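Local coordinates for bifunctional thiamine biosynthesis protein ThiDN (PDB 2PHP) that probably joins a thiazole phosphate to hydroxymethylpyrimidine diphosphate to make thiamine phosphate, the reaction of the C-terminal ThiN part present here, at residues Y20-M25 with E169-V174; I30-S35 with G155-I160; S116-K121 with S128-G133. All blocks are in the same frame, centred on the assembly; numbering follows the deposited sequence.

The three contacts lie in one ThiN domain and are nested along the chain. Contact 1 packs helix 8-22 against helix 167-185. Contact 2 lies within the loop it closes, and contact 3 within the loop closed by contact 2. The centres of contacts 1 and 2 are about 18 Å apart, and strand 159-164 leads on to helix 167-185. Contacts 2 and 3 are closer, with centres about 14 Å apart, and they touch: K156 CG is 3.7 Å from R120 NH1. Both reach the seven-stranded sheet. Contacts 1 and 3 lie on opposite sides of the chain's centre, about 25 Å between centres.

Contact 1: Y20-M25 with E169-V174; sequences YLLKKM and EVVKKV
V171 holds CG1 anti to its backbone N (chi1 164°) and CG2 anti to its carbonyl carbon, which turns CG1 to L21 and L22, and CG2 to L22. L22 meets both branches. Its CD2 lies 3.4 Å from V171 CG2, tighter than usual van der Waals contact, and 3.8 Å from V171 CG1. The chi1 of L22 is -133°, well off a staggered value, and the end of the side chain comes nearer to the opposite helix than its first bond would suggest. The backbones are also nearest here, with 7.0 Å between L22 CA and V171 CA.

L21 meets the same V171 CG1, through its CB at 4.0 Å. Its CD1 reaches on to K172, 3.8 Å from K172 CE. K172 starts away from the contact, but its chain bends at chi2 (-64°) and again at chi4. The aliphatic CE thus touches L21, while NZ makes a weak hydrogen bond to Y5 of the second subunit. That tyrosine also packs on L21. The selenomethionine M25 points at V171 too, but its modelled CE is too close to be trusted. A type I turn runs from L22 to M25, with M25 N bonded to L22 O at 2.9 Å.

L22 and V174 both pack on M97 of strand 95-100 and on F27. The same end of helix 8-22 faces the second subunit, where K23 forms a salt bridge with D70 of that chain. The contact is apolar helix-helix packing, joining the first and last helices of this chain beside the mixed sheet of its ThiN domain.

Contact 2: I30-S35 with G155-I160; sequences IPEVGS and GKEPMI
E157 reaches P31, E32 and V33 with its carboxylate, which lies against the backbone of 30-35. OE2 takes the stronger bond: E32 N is 2.8 Å from E157 OE2, with an N-H...O angle of 157°, and it meets the syn lone pair of that oxygen. V33 N gives a weak bond to E157 OE1 at 3.1 Å, bent to 132°. The two bonds, one of them weak, set how the carboxylate is turned. The chi1 of E157 is 109°, off the usual staggered values, and the chain is extended beyond CG, which carries the acid group across to the loop. Carbons crowd it as well. P31 CB is 3.2 Å from E157 OE2, and V33 CG1 is 3.4 Å from E157 OE1.

The two N-H groups belong to the central residues of a type I beta turn from P31 to G34, closed by G34 N bonding to P31 O at 2.9 Å. The turn lies in the loop between helix 8-22 and strand 37-40. E157 approaches from the loop just ahead of strand 159-164.

Next to the carboxylate, M159 and P31 make the apolar half of the contact. M159 is a selenomethionine. The bend at its chi2 brings SE to 3.7 Å from P31 CB, the two side chains crossing at about a right angle. The bend at chi3 turns CE to V33, 3.8 Å from V33 CG2. P31 and M159 also both pack on N98 of strand 95-100.

The E32 carboxylate stays apart: its OE2 is 5.5 Å from E157 OE2. The third subunit lies close by. There, E32 of the third subunit forms a salt bridge with K156 of this chain, and V33 packs on V33 of that subunit.

Contact 3: S116-K121 with S128-G133; sequences SSFDRK and STMEWG
The contact lies in the beta-alpha-beta unit of strand 115-117, helix 129-141 and strand 147-150, between the end of its first strand and the start of its helix. F118 packs on G133, just past the first turn of the helix. G133 CA sits over one face of the F118 ring, 3.8 Å from its centroid and 21° off the normal, a CH-pi contact. The ring also touches two side chains obliquely. W132 CZ3 is 3.8 Å from F118 CD1, with the ring planes at 76°, and the CE of selenomethionine M130 is 3.8 Å from F118 CZ. F118 chi1 is 68°, placing CG between the backbone N and carbonyl carbon and turning the ring to the helix. The edge of W132 meets the backbone: D119 O lies 3.2 Å from W132 CH2, in the plane of the indole.

R120 passes along the same helix end. Its NH1 is 3.5 Å from T129 CG2 and its NH2 is 3.7 Å from M130 CE, while its NE is held in a salt bridge by D150. D119 OD1 accepts K121 N at 2.6 Å, an Asx turn, and OD2 forms a salt bridge with K121 NZ. S128 N-caps the helix with a weak bond from E131 N.

F118 continues onto I148 of the parallel strand 147-150 and R161 of strand 159-164, whereas M130 reaches H78 and I82 of helix 77-87.

Contact 1: Y20-M25 with E169-V174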
loop_
_atom_site.group_PDB
_atom_site.type_symbol
_atom_site.label_atom_id
_atom_site.label_comp_id
_atom_site.label_asym_id
_atom_site.label_seq_id
_atom_site.Cartn_x
_atom_site.Cartn_y
_atom_site.Cartn_z
ATOM N N TYR B 20 -2.479 -0.921 -14.929
ATOM C CA TYR B 20 -2.402 -2.376 -14.882
ATOM C C TYR B 20 -1.293 -2.831 -15.836
ATOM O O TYR B 20 -0.555 -3.777 -15.543
ATOM C CB TYR B 20 -3.748 -2.978 -15.288
ATOM C CG TYR B 20 -3.742 -4.479 -15.506
ATOM C CD1 TYR B 20 -3.877 -5.370 -14.436
ATOM C CD2 TYR B 20 -3.604 -5.009 -16.792
ATOM C CE1 TYR B 20 -3.877 -6.757 -14.648
ATOM C CE2 TYR B 20 -3.602 -6.384 -17.013
ATOM C CZ TYR B 20 -3.738 -7.252 -15.942
ATOM O OH TYR B 20 -3.729 -8.611 -16.187
ATOM N N LEU B 21 -1.167 -2.145 -16.972
ATOM C CA LEU B 21 -0.135 -2.479 -17.954
ATOM C C LEU B 21 1.237 -2.051 -17.444
ATOM O O LEU B 21 2.236 -2.753 -17.634
ATOM C CB LEU B 21 -0.416 -1.787 -19.297
ATOM C CG LEU B 21 -1.620 -2.282 -20.114
ATOM C CD1 LEU B 21 -1.793 -1.436 -21.374
ATOM C CD2 LEU B 21 -1.412 -3.749 -20.484
ATOM N N LEU B 22 1.277 -0.895 -16.789
ATOM C CA LEU B 22 2.524 -0.368 -16.257
ATOM C C LEU B 22 3.105 -1.306 -15.199
ATOM O O LEU B 22 4.312 -1.559 -15.181
ATOM C CB LEU B 22 2.286 1.012 -15.642
ATOM C CG LEU B 22 3.252 2.148 -15.991
ATOM C CD1 LEU B 22 4.686 1.652 -15.896
ATOM C CD2 LEU B 22 2.960 2.660 -17.387
ATOM N N LYS B 23 2.245 -1.827 -14.327
ATOM C CA LYS B 23 2.698 -2.718 -13.264
ATOM C C LYS B 23 3.358 -3.982 -13.802
ATOM O O LYS B 23 4.089 -4.654 -13.077
ATOM C CB LYS B 23 1.531 -3.095 -12.346
ATOM C CG LYS B 23 0.989 -1.928 -11.535
ATOM C CD LYS B 23 -0.179 -2.308 -10.625
ATOM C CE LYS B 23 0.248 -3.246 -9.505
ATOM N NZ LYS B 23 0.719 -4.560 -10.022
ATOM N N LYS B 24 3.099 -4.302 -15.069
ATOM C CA LYS B 24 3.675 -5.487 -15.703
ATOM C C LYS B 24 4.979 -5.180 -16.416
ATOM O O LYS B 24 5.671 -6.087 -16.876
ATOM C CB LYS B 24 2.710 -6.085 -16.735
ATOM C CG LYS B 24 1.483 -6.770 -16.136
ATOM C CD LYS B 24 0.734 -7.567 -17.200
ATOM C CE LYS B 24 -0.391 -8.384 -16.584
ATOM N NZ LYS B 24 -0.949 -9.410 -17.502
HETATM N N MSE B 25 5.289 -3.899 -16.536
HETATM C CA MSE B 25 6.499 -3.456 -17.215
HETATM C C MSE B 25 7.693 -3.361 -16.282
HETATM O O MSE B 25 7.541 -3.248 -15.070
HETATM C CB MSE B 25 6.277 -2.070 -17.823
HETATM C CG MSE B 25 5.954 -2.047 -19.295
HETATM SE SE MSE B 25 5.413 -0.276 -19.820
HETATM C CE MSE B 25 3.527 -0.647 -19.889
ATOM N N GLU B 169 -2.874 4.641 -24.714
ATOM C CA GLU B 169 -2.035 4.933 -25.860
ATOM C C GLU B 169 -0.688 5.465 -25.376
ATOM O O GLU B 169 0.355 5.161 -25.953
ATOM C CB GLU B 169 -2.700 5.971 -26.760
ATOM C CG GLU B 169 -2.081 6.034 -28.145
ATOM C CD GLU B 169 -2.746 7.056 -29.042
ATOM O OE1 GLU B 169 -2.516 8.270 -28.836
ATOM O OE2 GLU B 169 -3.504 6.642 -29.949
ATOM N N VAL B 170 -0.719 6.259 -24.309
ATOM C CA VAL B 170 0.500 6.823 -23.754
ATOM C C VAL B 170 1.409 5.720 -23.204
ATOM O O VAL B 170 2.618 5.709 -23.455
ATOM C CB VAL B 170 0.179 7.834 -22.637
ATOM C CG1 VAL B 170 1.446 8.185 -21.862
ATOM C CG2 VAL B 170 -0.418 9.089 -23.244
ATOM N N VAL B 171 0.817 4.790 -22.462
ATOM C CA VAL B 171 1.571 3.691 -21.875
ATOM C C VAL B 171 2.186 2.770 -22.933
ATOM O O VAL B 171 3.275 2.218 -22.725
ATOM C CB VAL B 171 0.690 2.884 -20.896
ATOM C CG1 VAL B 171 1.312 1.543 -20.590
ATOM C CG2 VAL B 171 0.544 3.671 -19.603
ATOM N N LYS B 172 1.507 2.615 -24.066
ATOM C CA LYS B 172 2.043 1.780 -25.140
ATOM C C LYS B 172 3.304 2.443 -25.699
ATOM O O LYS B 172 4.304 1.765 -25.927
ATOM C CB LYS B 172 0.999 1.586 -26.247
ATOM C CG LYS B 172 -0.214 0.756 -25.821
ATOM C CD LYS B 172 0.169 -0.673 -25.466
ATOM C CE LYS B 172 -1.054 -1.487 -25.065
ATOM N NZ LYS B 172 -2.120 -1.417 -26.111
ATOM N N LYS B 173 3.263 3.762 -25.907
ATOM C CA LYS B 173 4.433 4.487 -26.411
ATOM C C LYS B 173 5.587 4.368 -25.413
ATOM O O LYS B 173 6.737 4.113 -25.800
ATOM C CB LYS B 173 4.115 5.973 -26.632
ATOM C CG LYS B 173 3.112 6.244 -27.741
ATOM C CD LYS B 173 2.860 7.739 -27.914
ATOM C CE LYS B 173 1.643 8.004 -28.790
ATOM N NZ LYS B 173 1.417 9.464 -28.971
ATOM N N VAL B 174 5.271 4.564 -24.130
ATOM C CA VAL B 174 6.267 4.471 -23.063
ATOM C C VAL B 174 6.950 3.103 -23.043
ATOM O O VAL B 174 8.147 3.007 -22.777
ATOM C CB VAL B 174 5.635 4.728 -21.669
ATOM C CG1 VAL B 174 6.601 4.290 -20.569
ATOM C CG2 VAL B 174 5.295 6.212 -21.512
#

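Contact 2: I30-S35 with G155-I160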
loop_
_atom_site.group_PDB
_atom_site.type_symbol
_atom_site.label_atom_id
_atom_site.label_comp_id
_atom_site.label_asym_id
_atom_site.label_seq_id
_atom_site.Cartn_x
_atom_site.Cartn_y
_atom_site.Cartn_z
ATOM N N ILE B 30 12.046 6.223 -14.354
ATOM C CA ILE B 30 11.422 7.020 -13.295
ATOM C C ILE B 30 12.303 8.184 -12.854
ATOM O O ILE B 30 13.424 7.985 -12.372
ATOM C CB ILE B 30 11.112 6.155 -12.048
ATOM C CG1 ILE B 30 10.206 4.988 -12.449
ATOM C CG2 ILE B 30 10.430 7.012 -10.960
ATOM C CD1 ILE B 30 10.113 3.903 -11.414
ATOM N N PRO B 31 11.802 9.418 -13.004
ATOM C CA PRO B 31 12.582 10.592 -12.600
ATOM C C PRO B 31 12.652 10.688 -11.077
ATOM O O PRO B 31 11.910 10.000 -10.373
ATOM C CB PRO B 31 11.806 11.749 -13.212
ATOM C CG PRO B 31 10.392 11.276 -13.106
ATOM C CD PRO B 31 10.477 9.812 -13.517
ATOM N N GLU B 32 13.541 11.540 -10.578
ATOM C CA GLU B 32 13.699 11.715 -9.142
ATOM C C GLU B 32 12.442 12.254 -8.491
ATOM O O GLU B 32 12.180 11.974 -7.323
ATOM C CB GLU B 32 14.882 12.638 -8.835
ATOM C CG GLU B 32 16.209 11.952 -9.018
ATOM C CD GLU B 32 16.254 10.626 -8.279
ATOM O OE1 GLU B 32 16.124 10.640 -7.034
ATOM O OE2 GLU B 32 16.405 9.570 -8.942
ATOM N N VAL B 33 11.662 13.028 -9.237
ATOM C CA VAL B 33 10.435 13.578 -8.681
ATOM C C VAL B 33 9.261 12.616 -8.848
ATOM O O VAL B 33 8.131 12.927 -8.459
ATOM C CB VAL B 33 10.078 14.932 -9.316
ATOM C CG1 VAL B 33 11.151 15.940 -8.977
ATOM C CG2 VAL B 33 9.915 14.788 -10.829
ATOM N N GLY B 34 9.541 11.444 -9.416
ATOM C CA GLY B 34 8.502 10.453 -9.623
ATOM C C GLY B 34 7.671 10.754 -10.856
ATOM O O GLY B 34 7.662 11.881 -11.343
ATOM N N SER B 35 6.962 9.750 -11.359
ATOM C CA SER B 35 6.127 9.937 -12.539
ATOM C C SER B 35 4.652 9.907 -12.184
ATOM O O SER B 35 4.260 9.389 -11.142
ATOM C CB SER B 35 6.365 8.819 -13.559
ATOM O OG SER B 35 7.706 8.760 -13.981
ATOM N N GLY B 155 17.492 24.067 -10.350
ATOM C CA GLY B 155 16.590 23.384 -9.437
ATOM C C GLY B 155 15.566 22.457 -10.077
ATOM O O GLY B 155 14.695 21.934 -9.385
ATOM N N LYS B 156 15.664 22.240 -11.386
ATOM C CA LYS B 156 14.707 21.396 -12.100
ATOM C C LYS B 156 15.377 20.290 -12.902
ATOM O O LYS B 156 16.213 20.554 -13.768
ATOM C CB LYS B 156 13.867 22.256 -13.046
ATOM C CG LYS B 156 12.977 23.267 -12.357
ATOM C CD LYS B 156 11.820 22.584 -11.651
ATOM C CE LYS B 156 10.914 23.603 -10.974
ATOM N NZ LYS B 156 9.742 22.950 -10.328
ATOM N N GLU B 157 15.004 19.050 -12.622
ATOM C CA GLU B 157 15.587 17.932 -13.337
ATOM C C GLU B 157 14.957 17.843 -14.728
ATOM O O GLU B 157 13.774 18.143 -14.900
ATOM C CB GLU B 157 15.367 16.642 -12.536
ATOM C CG GLU B 157 14.358 15.665 -13.114
ATOM C CD GLU B 157 14.102 14.487 -12.181
ATOM O OE1 GLU B 157 13.493 14.692 -11.109
ATOM O OE2 GLU B 157 14.518 13.357 -12.513
ATOM N N PRO B 158 15.750 17.467 -15.748
ATOM C CA PRO B 158 15.221 17.355 -17.113
ATOM C C PRO B 158 14.054 16.359 -17.169
ATOM O O PRO B 158 13.921 15.512 -16.283
ATOM C CB PRO B 158 16.441 16.899 -17.923
ATOM C CG PRO B 158 17.294 16.195 -16.909
ATOM C CD PRO B 158 17.174 17.101 -15.710
HETATM N N MSE B 159 13.220 16.454 -18.203
HETATM C CA MSE B 159 12.059 15.571 -18.301
HETATM C C MSE B 159 11.601 15.235 -19.715
HETATM O O MSE B 159 11.747 16.038 -20.629
HETATM C CB MSE B 159 10.865 16.211 -17.582
HETATM C CG MSE B 159 9.767 15.231 -17.187
HETATM SE SE MSE B 159 10.389 14.149 -15.690
HETATM C CE MSE B 159 10.766 15.621 -14.484
ATOM N N ILE B 160 11.039 14.040 -19.877
ATOM C CA ILE B 160 10.475 13.622 -21.156
ATOM C C ILE B 160 8.988 13.433 -20.878
ATOM O O ILE B 160 8.606 12.702 -19.965
ATOM C CB ILE B 160 11.031 12.276 -21.663
ATOM C CG1 ILE B 160 12.469 12.442 -22.157
ATOM C CG2 ILE B 160 10.144 11.755 -22.801
ATOM C CD1 ILE B 160 13.139 11.133 -22.510
#

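Contact 3: S116-K121 with S128-G133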
loop_
_atom_site.group_PDB
_atom_site.type_symbol
_atom_site.label_atom_id
_atom_site.label_comp_id
_atom_site.label_asym_id
_atom_site.label_seq_id
_atom_site.Cartn_x
_atom_site.Cartn_y
_atom_site.Cartn_z
ATOM N N SER B 116 9.552 17.312 -29.819
ATOM C CA SER B 116 9.678 18.756 -29.772
ATOM C C SER B 116 10.109 19.104 -28.351
ATOM O O SER B 116 10.111 18.242 -27.472
ATOM C CB SER B 116 8.349 19.427 -30.119
ATOM O OG SER B 116 8.503 20.832 -30.183
ATOM N N SER B 117 10.466 20.359 -28.115
ATOM C CA SER B 117 10.921 20.751 -26.789
ATOM C C SER B 117 10.821 22.250 -26.511
ATOM O O SER B 117 10.312 23.017 -27.327
ATOM C CB SER B 117 12.367 20.296 -26.615
ATOM O OG SER B 117 13.176 20.844 -27.640
ATOM N N PHE B 118 11.303 22.644 -25.336
ATOM C CA PHE B 118 11.323 24.040 -24.907
ATOM C C PHE B 118 12.494 24.223 -23.944
ATOM O O PHE B 118 12.998 23.247 -23.377
ATOM C CB PHE B 118 9.996 24.432 -24.234
ATOM C CG PHE B 118 9.757 23.762 -22.912
ATOM C CD1 PHE B 118 10.300 24.281 -21.739
ATOM C CD2 PHE B 118 8.993 22.603 -22.840
ATOM C CE1 PHE B 118 10.082 23.652 -20.509
ATOM C CE2 PHE B 118 8.772 21.969 -21.620
ATOM C CZ PHE B 118 9.317 22.494 -20.452
ATOM N N ASP B 119 12.915 25.471 -23.764
ATOM C CA ASP B 119 14.051 25.802 -22.907
ATOM C C ASP B 119 13.627 26.616 -21.694
ATOM O O ASP B 119 13.188 27.755 -21.836
ATOM C CB ASP B 119 15.078 26.610 -23.709
ATOM C CG ASP B 119 16.387 26.815 -22.957
ATOM O OD1 ASP B 119 16.363 26.915 -21.713
ATOM O OD2 ASP B 119 17.444 26.887 -23.617
ATOM N N ARG B 120 13.785 26.042 -20.504
ATOM C CA ARG B 120 13.403 26.734 -19.276
ATOM C C ARG B 120 14.064 28.106 -19.149
ATOM O O ARG B 120 13.501 29.011 -18.540
ATOM C CB ARG B 120 13.726 25.868 -18.044
ATOM C CG ARG B 120 12.722 24.722 -17.809
ATOM C CD ARG B 120 13.201 23.758 -16.721
ATOM N NE ARG B 120 12.288 22.634 -16.507
ATOM C CZ ARG B 120 11.154 22.703 -15.811
ATOM N NH1 ARG B 120 10.779 23.839 -15.245
ATOM N NH2 ARG B 120 10.384 21.628 -15.691
ATOM N N LYS B 121 15.247 28.269 -19.740
ATOM C CA LYS B 121 15.940 29.554 -19.673
ATOM C C LYS B 121 15.239 30.638 -20.501
ATOM O O LYS B 121 15.398 31.825 -20.228
ATOM C CB LYS B 121 17.378 29.425 -20.164
ATOM C CG LYS B 121 18.237 28.460 -19.393
ATOM C CD LYS B 121 19.668 28.495 -19.901
ATOM C CE LYS B 121 19.815 28.022 -21.355
ATOM N NZ LYS B 121 19.109 28.853 -22.378
ATOM N N SER B 128 3.094 30.263 -16.586
ATOM C CA SER B 128 3.272 28.959 -15.963
ATOM C C SER B 128 4.243 28.201 -16.861
ATOM O O SER B 128 3.993 28.053 -18.060
ATOM C CB SER B 128 1.937 28.221 -15.902
ATOM O OG SER B 128 2.130 26.815 -15.864
ATOM N N THR B 129 5.351 27.735 -16.296
ATOM C CA THR B 129 6.336 27.008 -17.083
ATOM C C THR B 129 5.702 25.918 -17.946
ATOM O O THR B 129 6.018 25.798 -19.128
ATOM C CB THR B 129 7.389 26.325 -16.190
ATOM O OG1 THR B 129 7.912 27.267 -15.247
ATOM C CG2 THR B 129 8.531 25.780 -17.047
HETATM N N MSE B 130 4.812 25.121 -17.355
HETATM C CA MSE B 130 4.184 24.025 -18.095
HETATM C C MSE B 130 3.235 24.446 -19.208
HETATM O O MSE B 130 3.145 23.771 -20.232
HETATM C CB MSE B 130 3.461 23.078 -17.135
HETATM C CG MSE B 130 4.401 22.247 -16.256
HETATM SE SE MSE B 130 5.647 21.106 -17.275
HETATM C CE MSE B 130 7.157 22.328 -17.299
ATOM N N GLU B 131 2.526 25.555 -19.024
ATOM C CA GLU B 131 1.604 26.013 -20.062
ATOM C C GLU B 131 2.411 26.634 -21.203
ATOM O O GLU B 131 2.215 26.315 -22.378
ATOM C CB GLU B 131 0.626 27.041 -19.486
ATOM C CG GLU B 131 0.050 26.632 -18.147
ATOM C CD GLU B 131 -0.988 27.604 -17.617
ATOM O OE1 GLU B 131 -0.815 28.831 -17.794
ATOM O OE2 GLU B 131 -1.970 27.134 -17.004
ATOM N N TRP B 132 3.335 27.511 -20.835
ATOM C CA TRP B 132 4.180 28.190 -21.800
ATOM C C TRP B 132 5.076 27.228 -22.581
ATOM O O TRP B 132 5.175 27.316 -23.809
ATOM C CB TRP B 132 5.041 29.227 -21.077
ATOM C CG TRP B 132 6.158 29.735 -21.908
ATOM C CD1 TRP B 132 6.100 30.713 -22.859
ATOM C CD2 TRP B 132 7.496 29.225 -21.933
ATOM N NE1 TRP B 132 7.322 30.839 -23.477
ATOM C CE2 TRP B 132 8.196 29.940 -22.928
ATOM C CE3 TRP B 132 8.169 28.232 -21.209
ATOM C CZ2 TRP B 132 9.543 29.689 -23.222
ATOM C CZ3 TRP B 132 9.508 27.983 -21.500
ATOM C CH2 TRP B 132 10.181 28.710 -22.499
ATOM N N GLY B 133 5.734 26.322 -21.863
ATOM C CA GLY B 133 6.624 25.367 -22.503
ATOM C C GLY B 133 5.917 24.446 -23.479
ATOM O O GLY B 133 6.441 24.139 -24.552
#